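Local coordinates for putative cell adhesion protein (Parabacteroides distasonis, PDB 3LIU) that is a putative fimbrillin of the FimA/Mfa1 family, probably serving as a pilus subunit that contributes to cell adhesion, at residues A[124-129]-A[212-217]; A[139-144]-A[156-161]; A[171-176]-A[355-360]. One frame throughout, in Å; residues are numbered along the deposited sequence.

In the fold
From the N terminus the chain reaches 124-129, at the start of strand 127-136, and opens contact 1, whose loop closes only at 212-217, at the end of strand 193-213. Contact 2 nests inside that loop: after a short excursion through strand 151-155, segment 156-161 returns beside 139-144 and pairs with it in parallel. Contact 3 opens next, at 171-176, still within the loop of contact 1, and closes at 355-360, so contacts 1 and 3 cross. These two also touch through adjoining strands 127-136 and 172-185, with centres about 9 Å apart, and bring four separate segments together. Contact 2 lies peripherally, its centre about 36 Å from that of the chain.

Contact 1: residues A[124-129]-A[212-217]; sequences GLTMSS and SSVAST
S128 CB comes up against the flank of the A215 methyl: A215 CB lies 3.5 Å from S128 CB, closer than carbons usually pack. Two of the smallest side chains suit so near an approach. A second apolar touch joins T126 and V214, whose side chains cross at about a right angle with T126 CG2 4.0 Å from V214 CG2. With OG1 of T126 beside the backbone N (chi1 -45°), CG2 falls opposite that N and reaches V214, while OG1 hydrogen-bonds to E119 and K123, so this branched residue serves an oily and a polar neighbourhood at once. V89 and I114 pack on both T126 and V214.

Segment 124-129 leads into strand 127-136, within the FimA family region, whose clan is that of transthyretin, and is flanked by strands 82-90 and 172-185. Segment 212-217 leaves strand 193-213, which belongs to a different sheet. Although the touching parts run only 27° apart in direction, they meet through side chains and solvent and not as paired strands.

Polar linkage is supplied by a water. It donates to S129 O at 2.8 Å and accepts from S216 N at 2.9 Å, and S128 OG is also bonded to it at 3.1 Å, so three groups from both segments hold it in this buried spot. The same S128 hydroxyl is hydrogen-bonded to D174 and, weakly, to R356 NH2. The hydroxyls of S129 and S216 serve their own surroundings, S129 OG bonding to V88 N and S216 OG to E218 O.

Contact 2: residues A[139-144]-A[156-161]; sequences NTTNYI and KDISGK
Y143 reaches across to strand 158-161 at both ends. Y143 N donates a nearly straight bond to K161 O (2.8 Å), and Y143 OH donates to I158 O, also at 2.8 Å, approaching from above the carbonyl plane. With CG anti to its own carbonyl carbon (chi1 -66°), the ring spans the distance between these anchors, and T141 CG2 rests 3.5 Å above one ring face, toward the rim. Tyrosine suits the place because its long flat body ends in a donor.

The tight part centres on G160. Lacking a side chain, it lets T141 O come within 3.1 Å of G160 CA in a CA-H...O contact, while K161 N donates to T141 O at 2.9 Å. The segments form a parallel pair, N142 bridging with K161, yet their axes diverge by 68°. Strand 158-162 is also the antiparallel partner of 151-155, and 141-144 pairs in parallel with 16-24; N142 binds V137 N and Q18 O.

The other side is loose. I158 lays CG2 3.5 Å from T141 OG1, but the rest of its side chain leads out to solvent; S159 points away, and the extended K161 carries its ammonium clear of the segment 139-144.

Because the bonds across this interface join neutral groups, mostly of the backbone, its strength probably depends little on pH or salt.

Contact 3: residues A[171-176]-A[355-360]; sequences LVRDVA and QRNYKY
R356 lies along segment 171-176 and grips three successive residues, just before strand 358-366 joins strand 172-185 as its parallel neighbour. That pairing brings a late part of the chain beside a segment of the FimA family, whose clan is that of transthyretin.

The bend of R356 at its third torsion (chi3 -74°) turns the guanidinium along the backbone. R356 NE donates almost straight to R173 O at 3.2 Å, with that oxygen in the guanidinium plane, and R356 NH2 gives a more bent bond to V172 O at 3.0 Å, arriving from above the carbonyl plane. R356 NH2 also forms a salt bridge with D174 OD1 (3.1 Å), the two side chains lying alongside one another and pointing the same way. V172 CB covers one face of the group, and NH1 is bound by G221 O. Arginine suits this buried site because its several donors can satisfy two carbonyls and a carboxylate together, and the negative charge of D174 would help stabilise its own.

N357 has left-handed helical backbone angles, which asparagine tolerates well. Its amide, swung opposite the backbone N (chi1 -156°), comes beside R173. There R173 NH1 donates in plane to a lone pair of N357 OD1 at 3.0 Å, the guanidinium and amide planes only 26° apart. R173 reaches this point through an extended chain, forms a salt bridge with D40 and makes a cation-pi contact with W392. V172 CG1 presses on N357 CB at 3.4 Å, and N357 N donates to V175 O.

Farther along, little A176 fits where the chains close up: its CB lies 3.3 Å from Q355 O and 4.0 Å from Y360 CE1.

Contact 1: residues A[124-129]-A[212-217]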
loop_
_atom_site.group_PDB
_atom_site.type_symbol
_atom_site.label_atom_id
_atom_site.label_comp_id
_atom_site.label_asym_id
_atom_site.label_seq_id
_atom_site.Cartn_x
_atom_site.Cartn_y
_atom_site.Cartn_z
ATOM N N GLY A 124 8.530 10.469 0.695
ATOM C CA GLY A 124 8.403 9.726 -0.544
ATOM C C GLY A 124 7.942 8.326 -0.181
ATOM O O GLY A 124 8.314 7.786 0.849
ATOM N N LEU A 125 7.100 7.743 -1.015
ATOM C CA LEU A 125 6.555 6.415 -0.761
ATOM C C LEU A 125 7.602 5.370 -1.127
ATOM O O LEU A 125 8.323 5.514 -2.114
ATOM C CB LEU A 125 5.291 6.197 -1.593
ATOM C CG LEU A 125 4.165 7.179 -1.285
ATOM C CD1 LEU A 125 2.989 6.914 -2.156
ATOM C CD2 LEU A 125 3.764 7.043 0.205
ATOM N N THR A 126 7.708 4.321 -0.329
ATOM C CA THR A 126 8.696 3.308 -0.622
ATOM C C THR A 126 8.309 2.589 -1.918
ATOM O O THR A 126 7.166 2.173 -2.082
ATOM C CB THR A 126 8.823 2.256 0.491
ATOM O OG1 THR A 126 8.865 2.898 1.781
ATOM C CG2 THR A 126 10.120 1.428 0.259
HETATM N N MSE A 127 9.259 2.428 -2.828
HETATM C CA MSE A 127 9.031 1.685 -4.089
HETATM C C MSE A 127 10.212 0.744 -4.325
HETATM O O MSE A 127 11.316 1.022 -3.861
HETATM C CB MSE A 127 8.988 2.659 -5.290
HETATM C CG MSE A 127 8.017 3.774 -5.175
HETATM SE SE MSE A 127 8.624 5.287 -6.211
HETATM C CE MSE A 127 7.246 6.567 -5.628
ATOM N N SER A 128 10.005 -0.318 -5.086
ATOM C CA SER A 128 11.096 -1.216 -5.442
ATOM C C SER A 128 11.021 -1.710 -6.862
ATOM O O SER A 128 9.964 -1.777 -7.434
ATOM C CB SER A 128 11.111 -2.450 -4.554
ATOM O OG SER A 128 9.821 -3.023 -4.466
ATOM N N SER A 129 12.181 -2.077 -7.387
ATOM C CA SER A 129 12.318 -2.796 -8.643
ATOM C C SER A 129 12.215 -4.282 -8.403
ATOM O O SER A 129 12.180 -4.730 -7.270
ATOM C CB SER A 129 13.687 -2.492 -9.243
ATOM O OG SER A 129 14.738 -3.200 -8.577
ATOM N N SER A 212 5.383 -4.679 5.865
ATOM C CA SER A 212 5.525 -5.244 4.500
ATOM C C SER A 212 6.984 -5.603 4.238
ATOM O O SER A 212 7.903 -5.028 4.831
ATOM C CB SER A 212 5.055 -4.233 3.427
ATOM O OG SER A 212 5.312 -4.674 2.074
ATOM N N SER A 213 7.219 -6.544 3.342
ATOM C CA SER A 213 8.567 -6.711 2.759
ATOM C C SER A 213 8.860 -5.482 1.853
ATOM O O SER A 213 7.943 -4.868 1.325
ATOM C CB SER A 213 8.636 -8.012 1.934
ATOM O OG SER A 213 8.542 -9.122 2.791
ATOM N N VAL A 214 10.129 -5.150 1.666
ATOM C CA VAL A 214 10.498 -3.985 0.884
ATOM C C VAL A 214 10.410 -4.253 -0.636
ATOM O O VAL A 214 10.158 -3.336 -1.401
ATOM C CB VAL A 214 11.884 -3.440 1.282
ATOM C CG1 VAL A 214 13.030 -4.353 0.823
ATOM C CG2 VAL A 214 12.055 -2.010 0.768
ATOM N N ALA A 215 10.650 -5.487 -1.062
ATOM C CA ALA A 215 10.692 -5.795 -2.493
ATOM C C ALA A 215 10.334 -7.242 -2.726
ATOM O O ALA A 215 10.379 -8.046 -1.777
ATOM C CB ALA A 215 12.048 -5.457 -3.059
ATOM N N SER A 216 9.950 -7.539 -3.980
ATOM C CA SER A 216 9.684 -8.868 -4.477
ATOM C C SER A 216 10.663 -9.251 -5.592
ATOM O O SER A 216 11.209 -8.389 -6.297
ATOM C CB SER A 216 8.253 -8.967 -5.019
ATOM O OG SER A 216 8.083 -8.093 -6.109
ATOM N N THR A 217 10.842 -10.554 -5.784
ATOM C CA THR A 217 11.722 -11.067 -6.825
ATOM C C THR A 217 11.264 -10.673 -8.219
ATOM O O THR A 217 12.059 -10.200 -9.068
ATOM C CB THR A 217 11.800 -12.604 -6.776
ATOM O OG1 THR A 217 12.429 -12.984 -5.554
ATOM C CG2 THR A 217 12.613 -13.103 -7.906
HETATM O O HOH W 1 9.815 -5.577 -6.137
#

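Contact 2: residues A[139-144]-A[156-161]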
loop_
_atom_site.group_PDB
_atom_site.type_symbol
_atom_site.label_atom_id
_atom_site.label_comp_id
_atom_site.label_asym_id
_atom_site.label_seq_id
_atom_site.Cartn_x
_atom_site.Cartn_y
_atom_site.Cartn_z
ATOM N N ASN A 139 36.893 -3.384 -14.321
ATOM C CA ASN A 139 37.690 -2.230 -14.723
ATOM C C ASN A 139 36.997 -1.344 -15.723
ATOM O O ASN A 139 37.601 -0.928 -16.689
ATOM C CB ASN A 139 39.029 -2.705 -15.295
ATOM C CG ASN A 139 39.789 -3.560 -14.314
ATOM O OD1 ASN A 139 39.836 -3.255 -13.123
ATOM N ND2 ASN A 139 40.359 -4.649 -14.791
ATOM N N THR A 140 35.724 -1.053 -15.488
ATOM C CA THR A 140 34.980 -0.181 -16.381
ATOM C C THR A 140 33.704 0.279 -15.718
ATOM O O THR A 140 33.270 -0.318 -14.742
ATOM C CB THR A 140 34.619 -0.885 -17.711
ATOM O OG1 THR A 140 34.153 0.104 -18.624
ATOM C CG2 THR A 140 33.539 -1.927 -17.539
ATOM N N THR A 141 33.095 1.325 -16.268
ATOM C CA THR A 141 31.802 1.776 -15.799
ATOM C C THR A 141 30.642 0.914 -16.373
ATOM O O THR A 141 30.411 0.890 -17.585
ATOM C CB THR A 141 31.586 3.284 -16.075
ATOM O OG1 THR A 141 32.585 4.040 -15.379
ATOM C CG2 THR A 141 30.190 3.731 -15.576
ATOM N N ASN A 142 29.935 0.198 -15.499
ATOM C CA ASN A 142 28.747 -0.546 -15.913
ATOM C C ASN A 142 27.500 0.300 -15.706
ATOM O O ASN A 142 27.305 0.876 -14.628
ATOM C CB ASN A 142 28.581 -1.847 -15.140
ATOM C CG ASN A 142 29.673 -2.831 -15.440
ATOM O OD1 ASN A 142 29.548 -3.655 -16.354
ATOM N ND2 ASN A 142 30.747 -2.762 -14.679
ATOM N N TYR A 143 26.647 0.337 -16.726
ATOM C CA TYR A 143 25.416 1.096 -16.640
ATOM C C TYR A 143 24.210 0.152 -16.581
ATOM O O TYR A 143 24.180 -0.882 -17.268
ATOM C CB TYR A 143 25.298 2.014 -17.863
ATOM C CG TYR A 143 26.335 3.102 -17.945
ATOM C CD1 TYR A 143 26.230 4.222 -17.148
ATOM C CD2 TYR A 143 27.390 3.021 -18.847
ATOM C CE1 TYR A 143 27.156 5.212 -17.203
ATOM C CE2 TYR A 143 28.327 4.020 -18.918
ATOM C CZ TYR A 143 28.198 5.115 -18.078
ATOM O OH TYR A 143 29.086 6.148 -18.095
ATOM N N ILE A 144 23.232 0.499 -15.745
ATOM C CA ILE A 144 21.950 -0.174 -15.743
ATOM C C ILE A 144 20.858 0.843 -15.948
ATOM O O ILE A 144 20.620 1.736 -15.102
ATOM C CB ILE A 144 21.719 -0.964 -14.449
ATOM C CG1 ILE A 144 22.807 -2.032 -14.306
ATOM C CG2 ILE A 144 20.290 -1.562 -14.436
ATOM C CD1 ILE A 144 22.753 -2.826 -12.982
ATOM N N LYS A 156 27.944 11.133 -20.692
ATOM C CA LYS A 156 28.719 12.292 -20.218
ATOM C C LYS A 156 30.215 12.045 -20.328
ATOM O O LYS A 156 30.960 12.273 -19.382
ATOM C CB LYS A 156 28.310 12.610 -18.777
ATOM C CG LYS A 156 26.803 12.716 -18.666
ATOM C CD LYS A 156 26.313 13.591 -17.534
ATOM C CE LYS A 156 24.785 13.726 -17.619
ATOM N NZ LYS A 156 24.184 14.615 -16.552
ATOM N N ASP A 157 30.636 11.552 -21.491
ATOM C CA ASP A 157 32.054 11.311 -21.842
ATOM C C ASP A 157 32.739 10.177 -21.064
ATOM O O ASP A 157 33.928 9.910 -21.301
ATOM C CB ASP A 157 32.894 12.605 -21.719
ATOM C CG ASP A 157 32.113 13.854 -22.112
ATOM O OD1 ASP A 157 32.110 14.200 -23.317
ATOM O OD2 ASP A 157 31.498 14.487 -21.213
ATOM N N ILE A 158 32.012 9.541 -20.136
ATOM C CA ILE A 158 32.456 8.314 -19.461
ATOM C C ILE A 158 31.928 7.138 -20.273
ATOM O O ILE A 158 30.699 6.853 -20.277
ATOM C CB ILE A 158 31.873 8.131 -18.005
ATOM C CG1 ILE A 158 31.947 9.412 -17.169
ATOM C CG2 ILE A 158 32.562 6.959 -17.296
ATOM C CD1 ILE A 158 33.314 9.915 -16.890
ATOM N N SER A 159 32.824 6.457 -20.969
ATOM C CA SER A 159 32.421 5.312 -21.745
ATOM C C SER A 159 32.392 4.097 -20.819
ATOM O O SER A 159 33.076 4.053 -19.798
ATOM C CB SER A 159 33.356 5.095 -22.942
ATOM O OG SER A 159 34.448 4.290 -22.552
ATOM N N GLY A 160 31.554 3.133 -21.168
ATOM C CA GLY A 160 31.394 1.930 -20.373
ATOM C C GLY A 160 30.484 0.958 -21.091
ATOM O O GLY A 160 30.534 0.834 -22.310
ATOM N N LYS A 161 29.652 0.255 -20.348
ATOM C CA LYS A 161 28.829 -0.786 -20.956
ATOM C C LYS A 161 27.502 -0.882 -20.254
ATOM O O LYS A 161 27.462 -0.987 -19.018
ATOM C CB LYS A 161 29.526 -2.126 -20.860
ATOM C CG LYS A 161 28.898 -3.202 -21.752
ATOM C CD LYS A 161 29.404 -4.586 -21.374
ATOM C CE LYS A 161 29.034 -5.608 -22.410
ATOM N NZ LYS A 161 28.768 -6.908 -21.790
#

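Contact 3: residues A[171-176]-A[355-360]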
loop_
_atom_site.group_PDB
_atom_site.type_symbol
_atom_site.label_atom_id
_atom_site.label_comp_id
_atom_site.label_asym_id
_atom_site.label_seq_id
_atom_site.Cartn_x
_atom_site.Cartn_y
_atom_site.Cartn_z
ATOM N N LEU A 171 10.136 1.132 -11.176
ATOM C CA LEU A 171 9.910 0.933 -9.745
ATOM C C LEU A 171 8.424 0.779 -9.531
ATOM O O LEU A 171 7.651 1.411 -10.231
ATOM C CB LEU A 171 10.460 2.094 -8.923
ATOM C CG LEU A 171 11.942 2.447 -9.061
ATOM C CD1 LEU A 171 12.277 3.650 -8.140
ATOM C CD2 LEU A 171 12.861 1.235 -8.841
ATOM N N VAL A 172 8.034 -0.080 -8.588
ATOM C CA VAL A 172 6.651 -0.266 -8.220
ATOM C C VAL A 172 6.444 0.065 -6.761
ATOM O O VAL A 172 7.172 -0.422 -5.909
ATOM C CB VAL A 172 6.168 -1.698 -8.501
ATOM C CG1 VAL A 172 4.670 -1.842 -8.093
ATOM C CG2 VAL A 172 6.373 -2.027 -9.957
ATOM N N ARG A 173 5.438 0.882 -6.475
ATOM C CA ARG A 173 5.172 1.297 -5.092
ATOM C C ARG A 173 4.913 0.092 -4.199
ATOM O O ARG A 173 4.394 -0.912 -4.644
ATOM C CB ARG A 173 3.984 2.241 -5.004
ATOM C CG ARG A 173 4.171 3.589 -5.678
ATOM C CD ARG A 173 2.904 4.442 -5.506
ATOM N NE ARG A 173 2.921 5.695 -6.275
ATOM C CZ ARG A 173 2.679 5.811 -7.590
ATOM N NH1 ARG A 173 2.432 4.762 -8.326
ATOM N NH2 ARG A 173 2.695 7.004 -8.184
ATOM N N ASP A 174 5.272 0.230 -2.928
ATOM C CA ASP A 174 5.070 -0.800 -1.940
ATOM C C ASP A 174 3.735 -0.567 -1.173
ATOM O O ASP A 174 3.382 -1.360 -0.319
ATOM C CB ASP A 174 6.259 -0.826 -0.955
ATOM C CG ASP A 174 7.524 -1.522 -1.521
ATOM O OD1 ASP A 174 7.580 -1.925 -2.701
ATOM O OD2 ASP A 174 8.495 -1.686 -0.734
ATOM N N VAL A 175 2.999 0.516 -1.467
ATOM C CA VAL A 175 1.742 0.799 -0.809
ATOM C C VAL A 175 0.591 0.731 -1.852
ATOM O O VAL A 175 0.838 0.780 -3.061
ATOM C CB VAL A 175 1.714 2.195 -0.098
ATOM C CG1 VAL A 175 2.622 2.228 1.137
ATOM C CG2 VAL A 175 2.086 3.300 -1.069
ATOM N N ALA A 176 -0.638 0.645 -1.347
ATOM C CA ALA A 176 -1.897 0.798 -2.113
ATOM C C ALA A 176 -2.569 2.061 -1.626
ATOM O O ALA A 176 -2.288 2.526 -0.504
ATOM C CB ALA A 176 -2.862 -0.431 -1.904
ATOM N N GLN A 355 -3.715 -5.037 -2.745
ATOM C CA GLN A 355 -2.453 -5.357 -3.367
ATOM C C GLN A 355 -1.765 -4.055 -3.740
ATOM O O GLN A 355 -2.420 -3.033 -3.943
ATOM C CB GLN A 355 -2.648 -6.231 -4.589
ATOM C CG GLN A 355 -3.349 -7.526 -4.300
ATOM C CD GLN A 355 -3.516 -8.374 -5.576
ATOM O OE1 GLN A 355 -2.675 -8.335 -6.445
ATOM N NE2 GLN A 355 -4.602 -9.115 -5.678
ATOM N N ARG A 356 -0.446 -4.135 -3.849
ATOM C CA ARG A 356 0.416 -2.957 -3.979
ATOM C C ARG A 356 0.186 -2.202 -5.308
ATOM O O ARG A 356 -0.117 -2.800 -6.333
ATOM C CB ARG A 356 1.874 -3.398 -3.895
ATOM C CG ARG A 356 2.319 -4.210 -5.153
ATOM C CD ARG A 356 3.645 -4.948 -4.973
ATOM N NE ARG A 356 4.743 -4.031 -5.015
ATOM C CZ ARG A 356 6.013 -4.350 -5.314
ATOM N NH1 ARG A 356 6.385 -5.592 -5.564
ATOM N NH2 ARG A 356 6.931 -3.381 -5.343
ATOM N N ASN A 357 0.360 -0.890 -5.243
ATOM C CA ASN A 357 0.445 -0.020 -6.413
ATOM C C ASN A 357 -0.847 0.039 -7.243
ATOM O O ASN A 357 -0.801 0.202 -8.455
ATOM C CB ASN A 357 1.632 -0.421 -7.292
ATOM C CG ASN A 357 2.126 0.742 -8.151
ATOM O OD1 ASN A 357 2.262 1.863 -7.678
ATOM N ND2 ASN A 357 2.392 0.472 -9.400
ATOM N N TYR A 358 -1.977 -0.139 -6.560
ATOM C CA TYR A 358 -3.306 0.065 -7.109
ATOM C C TYR A 358 -4.019 1.110 -6.311
ATOM O O TYR A 358 -3.773 1.276 -5.129
ATOM C CB TYR A 358 -4.153 -1.215 -7.043
ATOM C CG TYR A 358 -3.710 -2.317 -7.977
ATOM C CD1 TYR A 358 -3.947 -2.238 -9.348
ATOM C CD2 TYR A 358 -3.034 -3.421 -7.495
ATOM C CE1 TYR A 358 -3.547 -3.270 -10.200
ATOM C CE2 TYR A 358 -2.597 -4.424 -8.334
ATOM C CZ TYR A 358 -2.879 -4.357 -9.682
ATOM O OH TYR A 358 -2.462 -5.372 -10.491
ATOM N N LYS A 359 -4.920 1.818 -6.979
ATOM C CA LYS A 359 -5.795 2.764 -6.351
ATOM C C LYS A 359 -7.155 2.091 -6.287
ATOM O O LYS A 359 -7.629 1.540 -7.287
ATOM C CB LYS A 359 -5.923 4.017 -7.173
ATOM C CG LYS A 359 -4.714 4.877 -7.190
ATOM C CD LYS A 359 -5.134 6.298 -7.464
ATOM C CE LYS A 359 -3.984 7.216 -7.340
ATOM N NZ LYS A 359 -4.404 8.633 -7.172
ATOM N N TYR A 360 -7.744 2.124 -5.099
ATOM C CA TYR A 360 -9.056 1.585 -4.818
ATOM C C TYR A 360 -10.014 2.762 -4.650
ATOM O O TYR A 360 -9.781 3.665 -3.809
ATOM C CB TYR A 360 -9.005 0.748 -3.541
ATOM C CG TYR A 360 -8.248 -0.512 -3.699
ATOM C CD1 TYR A 360 -6.860 -0.514 -3.685
ATOM C CD2 TYR A 360 -8.900 -1.730 -3.849
ATOM C CE1 TYR A 360 -6.145 -1.701 -3.831
ATOM C CE2 TYR A 360 -8.193 -2.908 -3.996
ATOM C CZ TYR A 360 -6.831 -2.896 -4.018
ATOM O OH TYR A 360 -6.145 -4.085 -4.180
#